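Local atomic coordinates of putative transcriptional regulator, IclR family (Arthrobacter aurescens, PDB entry 3OBF), a protein that probably regulates transcription as a DNA-binding factor, this fragment being its C-terminal IclR domain of the GAF type, without the helix-turn-helix part. Residues R43-V46 and K47-A50; V148-D151 and T152-L156. All blocks are in the same frame, centred on the assembly; numbering follows the deposited sequence.

Contact 1: residues R43-V46 and K47-A50; sequences RHQV and KHLA
Q45 sets its amide nitrogen over one face of the H48 imidazole, three residues on, in the loop that joins strands 34-40 and 55-56 of this GAF-type IclR C-terminal domain. Neither residue belongs to a helix or strand. No clear direct hydrogen bond crosses the contact; side chains and two waters carry it. Following Q45 outward, CB lies 3.9 Å from the carbonyl O of K47. The first torsion, chi1 32°, falls short of a staggered position, and beyond CG the chain runs extended, which carries the amide forward to H48. CD then comes within 4.0 Å of H48 CG. At the tip the two branches part company. NE2 sits over the centre of the imidazole, 3.1 Å above its plane, while the amide plane is turned 54° from that of the ring, so the approach is a nitrogen over a face and not a flat stack. OE1 points to the backbone instead: it accepts from two waters, one of which also donates to L49 O and the other of which accepts from L49 N. With an alanine here, both waters would probably lose the acceptor they share, and the imidazole the nitrogen over one of its faces. Elsewhere in the loop, H44 O takes a hydrogen bond from R147, and L49 packs on P142 and P144 of strand 135-144. The V46 carbonyl approaches the same imidazole obliquely, its O 3.6 Å from H48 ND1.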
ATOM      1  N   ARG A  43      15.932   0.769 -10.092  1.00 39.14           N
ATOM      2  CA  ARG A  43      17.192   0.955 -10.841  1.00 41.93           C
ATOM      3  C   ARG A  43      16.963   0.679 -12.327  1.00 44.40           C
ATOM      4  O   ARG A  43      17.845   0.890 -13.148  1.00 44.33           O
ATOM      5  CB  ARG A  43      18.305   0.021 -10.337  1.00 41.58           C
ATOM      6  CG  ARG A  43      17.992  -1.440 -10.600  1.00 42.32           C
ATOM      7  CD  ARG A  43      19.061  -2.388 -10.107  1.00 45.82           C
ATOM      8  NE  ARG A  43      18.660  -3.758 -10.399  1.00 48.77           N
ATOM      9  CZ  ARG A  43      18.833  -4.347 -11.583  1.00 51.69           C
ATOM     10  NH1 ARG A  43      19.437  -3.695 -12.586  1.00 52.82           N
ATOM     11  NH2 ARG A  43      18.412  -5.593 -11.766  1.00 52.43           N
ATOM     12  N   HIS A  44      15.790   0.164 -12.662  1.00 47.35           N
ATOM     13  CA  HIS A  44      15.439   0.006 -14.059  1.00 50.39           C
ATOM     14  C   HIS A  44      13.965   0.237 -14.298  1.00 51.93           C
ATOM     15  O   HIS A  44      13.273  -0.650 -14.809  1.00 52.82           O
ATOM     16  CB  HIS A  44      15.938  -1.333 -14.656  1.00 51.40           C
ATOM     17  CG  HIS A  44      15.489  -2.576 -13.935  1.00 52.55           C
ATOM     18  ND1 HIS A  44      14.966  -2.578 -12.661  1.00 53.55           N
ATOM     19  CD2 HIS A  44      15.557  -3.876 -14.306  1.00 54.85           C
ATOM     20  CE1 HIS A  44      14.701  -3.817 -12.288  1.00 54.27           C
ATOM     21  NE2 HIS A  44      15.050  -4.623 -13.272  1.00 55.80           N
ATOM     22  N   GLN A  45      13.474   1.423 -13.930  1.00 53.12           N
ATOM     23  CA  GLN A  45      12.068   1.740 -14.202  1.00 54.42           C
ATOM     24  C   GLN A  45      11.851   2.023 -15.680  1.00 56.51           C
ATOM     25  O   GLN A  45      12.739   2.529 -16.379  1.00 56.84           O
ATOM     26  CB  GLN A  45      11.514   2.876 -13.342  1.00 53.84           C
ATOM     27  CG  GLN A  45      12.477   3.956 -12.948  1.00 52.70           C
ATOM     28  CD  GLN A  45      11.759   5.213 -12.494  1.00 50.25           C
ATOM     29  OE1 GLN A  45      10.809   5.165 -11.710  1.00 49.44           O
ATOM     30  NE2 GLN A  45      12.207   6.352 -12.997  1.00 50.33           N
ATOM     31  N   VAL A  46      10.685   1.636 -16.171  1.00 58.19           N
ATOM     32  CA  VAL A  46      10.302   2.032 -17.506  1.00 59.94           C
ATOM     33  C   VAL A  46       9.336   3.193 -17.308  1.00 59.34           C
ATOM     34  O   VAL A  46       9.744   4.351 -17.374  1.00 59.63           O
ATOM     35  CB  VAL A  46       9.782   0.847 -18.364  1.00 60.79           C
ATOM     36  CG1 VAL A  46      10.939  -0.058 -18.692  1.00 61.60           C
ATOM     37  CG2 VAL A  46       8.685   0.058 -17.644  1.00 61.18           C
ATOM     38  N   LYS A  47       8.083   2.895 -16.996  1.00 58.39           N
ATOM     39  CA  LYS A  47       7.187   3.943 -16.540  1.00 56.61           C
ATOM     40  C   LYS A  47       7.493   4.264 -15.068  1.00 53.65           C
ATOM     41  O   LYS A  47       7.805   3.366 -14.279  1.00 52.97           O
ATOM     42  CB  LYS A  47       5.719   3.567 -16.806  1.00 57.60           C
ATOM     43  CG  LYS A  47       5.342   3.630 -18.320  1.00 60.19           C
ATOM     44  CD  LYS A  47       5.209   5.092 -18.806  1.00 63.74           C
ATOM     45  CE  LYS A  47       4.820   5.206 -20.283  1.00 66.48           C
ATOM     46  NZ  LYS A  47       5.989   5.210 -21.209  1.00 66.99           N
ATOM     47  N   HIS A  48       7.460   5.554 -14.740  1.00 50.61           N
ATOM     48  CA  HIS A  48       7.796   6.049 -13.423  1.00 47.95           C
ATOM     49  C   HIS A  48       6.592   5.782 -12.513  1.00 45.23           C
ATOM     50  O   HIS A  48       5.560   6.444 -12.613  1.00 44.92           O
ATOM     51  CB  HIS A  48       8.091   7.552 -13.473  1.00 48.64           C
ATOM     52  CG  HIS A  48       9.351   7.916 -14.209  1.00 51.64           C
ATOM     53  ND1 HIS A  48       9.679   7.403 -15.451  1.00 53.47           N
ATOM     54  CD2 HIS A  48      10.349   8.776 -13.886  1.00 52.98           C
ATOM     55  CE1 HIS A  48      10.831   7.913 -15.850  1.00 54.75           C
ATOM     56  NE2 HIS A  48      11.260   8.749 -14.918  1.00 54.87           N
ATOM     57  N   LEU A  49       6.710   4.779 -11.659  1.00 42.02           N
ATOM     58  CA  LEU A  49       5.583   4.392 -10.804  1.00 38.99           C
ATOM     59  C   LEU A  49       5.694   5.081  -9.460  1.00 36.84           C
ATOM     60  O   LEU A  49       6.809   5.408  -9.008  1.00 36.52           O
ATOM     61  CB  LEU A  49       5.492   2.869 -10.652  1.00 38.95           C
ATOM     62  CG  LEU A  49       5.377   2.025 -11.944  1.00 39.78           C
ATOM     63  CD1 LEU A  49       5.564   0.543 -11.653  1.00 37.85           C
ATOM     64  CD2 LEU A  49       4.050   2.277 -12.687  1.00 41.12           C
ATOM     65  N   ALA A  50       4.538   5.303  -8.828  1.00 34.40           N
ATOM     66  CA  ALA A  50       4.458   5.981  -7.526  1.00 31.99           C
ATOM     67  C   ALA A  50       5.380   7.197  -7.436  1.00 30.44           C
ATOM     68  O   ALA A  50       6.178   7.294  -6.492  1.00 29.98           O
ATOM     69  CB  ALA A  50       4.739   4.981  -6.361  1.00 31.27           C
TER
HETATM   70  O   HOH W   1       9.133   6.649 -10.087  1.00 49.87           O
HETATM   71  O   HOH W   2       9.057   3.038 -10.823  1.00 62.72           O

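Contact 2: residues V148-D151 and T152-L156; sequences VSQD and TLNSL
T152 meets S149 at the start of helix 150-170, where the serine is the N-cap. T152 N donates to S149 OG in a weak but nearly straight bond, 3.4 Å long with an angle of 175° at the hydrogen. The serine hydroxyl can face that N-H because OG stands between its own backbone N and carbonyl carbon, chi1 65°. The threonine's methyl CG2 turns to V148, 3.8 Å from its CG1, the two side chains crossing obliquely.

L153 comes next and opens the regular i to i+4 pattern, its N donating to S149 O at 2.8 Å. S149 thus meets two N-H groups of the first turn, one with its hydroxyl and one with its carbonyl. V148 CG1, anti to the valine's backbone N at chi1 -179°, reaches to 4.0 Å from L153 CB. This apolar pairing across the cap, from the residue before the N-cap to one in the first turn, is of the kind called a hydrophobic staple.

N154 N continues the pattern to Q150 O at 3.0 Å, and the side chains of the two residues run side by side, pointing the same way. S155 N then donates to D151 O at 3.1 Å. At L156 the apolar side returns, with CD1 4.3 Å from V148 CG1.

V148, before the cap, and L153 and L156, in the helix, are all buried. They rest on strand 121-129, V148 and L153 on V122 and L153 and L156 on V124, while L153 also touches V112 and F114 of strand 111-114.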
ATOM      1  N   VAL A 148       6.950  -9.389 -13.241  1.00 51.55           N
ATOM      2  CA  VAL A 148       6.552  -9.881 -11.926  1.00 51.79           C
ATOM      3  C   VAL A 148       5.481 -10.928 -12.099  1.00 52.64           C
ATOM      4  O   VAL A 148       4.387 -10.641 -12.578  1.00 53.16           O
ATOM      5  CB  VAL A 148       5.999  -8.757 -10.975  1.00 51.17           C
ATOM      6  CG1 VAL A 148       5.636  -9.342  -9.627  1.00 50.92           C
ATOM      7  CG2 VAL A 148       7.011  -7.636 -10.778  1.00 50.32           C
ATOM      8  N   SER A 149       5.824 -12.143 -11.710  1.00 53.45           N
ATOM      9  CA  SER A 149       4.909 -13.251 -11.692  1.00 54.31           C
ATOM     10  C   SER A 149       4.313 -13.304 -10.296  1.00 54.67           C
ATOM     11  O   SER A 149       4.769 -12.585  -9.374  1.00 53.99           O
ATOM     12  CB  SER A 149       5.691 -14.545 -11.953  1.00 54.90           C
ATOM     13  OG  SER A 149       6.598 -14.772 -10.888  1.00 54.14           O
ATOM     14  N   GLN A 150       3.297 -14.159 -10.138  1.00 55.56           N
ATOM     15  CA  GLN A 150       2.660 -14.346  -8.840  1.00 56.03           C
ATOM     16  C   GLN A 150       3.681 -14.682  -7.748  1.00 55.06           C
ATOM     17  O   GLN A 150       3.568 -14.202  -6.625  1.00 55.67           O
ATOM     18  CB  GLN A 150       1.538 -15.392  -8.897  1.00 56.99           C
ATOM     19  CG  GLN A 150       0.635 -15.361  -7.654  1.00 60.47           C
ATOM     20  CD  GLN A 150      -0.828 -15.720  -7.958  1.00 64.93           C
ATOM     21  OE1 GLN A 150      -1.137 -16.384  -8.961  1.00 66.43           O
ATOM     22  NE2 GLN A 150      -1.736 -15.277  -7.081  1.00 66.29           N
ATOM     23  N   ASP A 151       4.673 -15.489  -8.086  1.00 53.94           N
ATOM     24  CA  ASP A 151       5.715 -15.867  -7.141  1.00 52.81           C
ATOM     25  C   ASP A 151       6.593 -14.691  -6.697  1.00 50.70           C
ATOM     26  O   ASP A 151       6.866 -14.551  -5.511  1.00 50.19           O
ATOM     27  CB  ASP A 151       6.579 -16.974  -7.758  1.00 53.41           C
ATOM     28  CG  ASP A 151       5.750 -18.187  -8.184  1.00 55.86           C
ATOM     29  OD1 ASP A 151       4.719 -18.429  -7.519  1.00 57.92           O
ATOM     30  OD2 ASP A 151       6.117 -18.901  -9.166  1.00 56.64           O
ATOM     31  N   THR A 152       7.068 -13.903  -7.676  1.00 48.86           N
ATOM     32  CA  THR A 152       7.864 -12.689  -7.458  1.00 46.32           C
ATOM     33  C   THR A 152       7.041 -11.737  -6.579  1.00 44.61           C
ATOM     34  O   THR A 152       7.555 -11.169  -5.614  1.00 43.05           O
ATOM     35  CB  THR A 152       8.226 -11.981  -8.808  1.00 46.44           C
ATOM     36  OG1 THR A 152       9.040 -12.832  -9.618  1.00 47.67           O
ATOM     37  CG2 THR A 152       8.988 -10.664  -8.583  1.00 45.28           C
ATOM     38  N   LEU A 153       5.757 -11.603  -6.926  1.00 43.37           N
ATOM     39  CA  LEU A 153       4.776 -10.818  -6.154  1.00 42.86           C
ATOM     40  C   LEU A 153       4.713 -11.207  -4.680  1.00 42.21           C
ATOM     41  O   LEU A 153       4.802 -10.340  -3.811  1.00 41.04           O
ATOM     42  CB  LEU A 153       3.380 -10.950  -6.767  1.00 43.24           C
ATOM     43  CG  LEU A 153       2.261 -10.079  -6.197  1.00 43.60           C
ATOM     44  CD1 LEU A 153       2.396  -8.661  -6.709  1.00 42.82           C
ATOM     45  CD2 LEU A 153       0.904 -10.696  -6.583  1.00 45.74           C
ATOM     46  N   ASN A 154       4.564 -12.503  -4.404  1.00 42.06           N
ATOM     47  CA  ASN A 154       4.595 -12.975  -3.019  1.00 42.45           C
ATOM     48  C   ASN A 154       5.888 -12.632  -2.292  1.00 40.82           C
ATOM     49  O   ASN A 154       5.872 -12.240  -1.138  1.00 40.39           O
ATOM     50  CB  ASN A 154       4.248 -14.467  -2.905  1.00 43.87           C
ATOM     51  CG  ASN A 154       2.742 -14.696  -2.889  1.00 47.98           C
ATOM     52  OD1 ASN A 154       2.083 -14.700  -3.935  1.00 52.48           O
ATOM     53  ND2 ASN A 154       2.185 -14.877  -1.689  1.00 51.85           N
ATOM     54  N   SER A 155       7.004 -12.749  -2.989  1.00 39.78           N
ATOM     55  CA  SER A 155       8.276 -12.341  -2.428  1.00 38.22           C
ATOM     56  C   SER A 155       8.406 -10.825  -2.187  1.00 36.22           C
ATOM     57  O   SER A 155       8.987 -10.416  -1.186  1.00 36.33           O
ATOM     58  CB  SER A 155       9.401 -12.818  -3.324  1.00 38.84           C
ATOM     59  OG  SER A 155      10.604 -12.619  -2.629  1.00 40.75           O
ATOM     60  N   LEU A 156       7.898  -9.996  -3.103  1.00 34.07           N
ATOM     61  CA  LEU A 156       7.825  -8.538  -2.864  1.00 32.33           C
ATOM     62  C   LEU A 156       6.982  -8.204  -1.624  1.00 31.12           C
ATOM     63  O   LEU A 156       7.375  -7.383  -0.787  1.00 29.11           O
ATOM     64  CB  LEU A 156       7.308  -7.781  -4.096  1.00 31.76           C
ATOM     65  CG  LEU A 156       8.297  -7.851  -5.284  1.00 32.38           C
ATOM     66  CD1 LEU A 156       7.727  -7.226  -6.541  1.00 30.39           C
ATOM     67  CD2 LEU A 156       9.600  -7.163  -4.927  1.00 32.62           C
TER

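In the fold
From the N terminus, helix 3-20 leads into the hairpin of strands 24-29 and 34-40, after which contact 1 lies in the loop that leads to strand 55-56. The chain then passes through three helices and strands 111-114, 121-129 and 135-144, the last of which runs on in sequence into contact 2 at the start of helix 150-170. Both contacts are local and in series, neither nested nor crossed. The centres of contact 1 and contact 2 are about 17 Å apart and the nearest atoms of contact 1 and contact 2 about 8 Å apart. Contact 1 ties its loop to strand 135-144, whereas contact 2 sets the helix start against the strands at one end of the sheet.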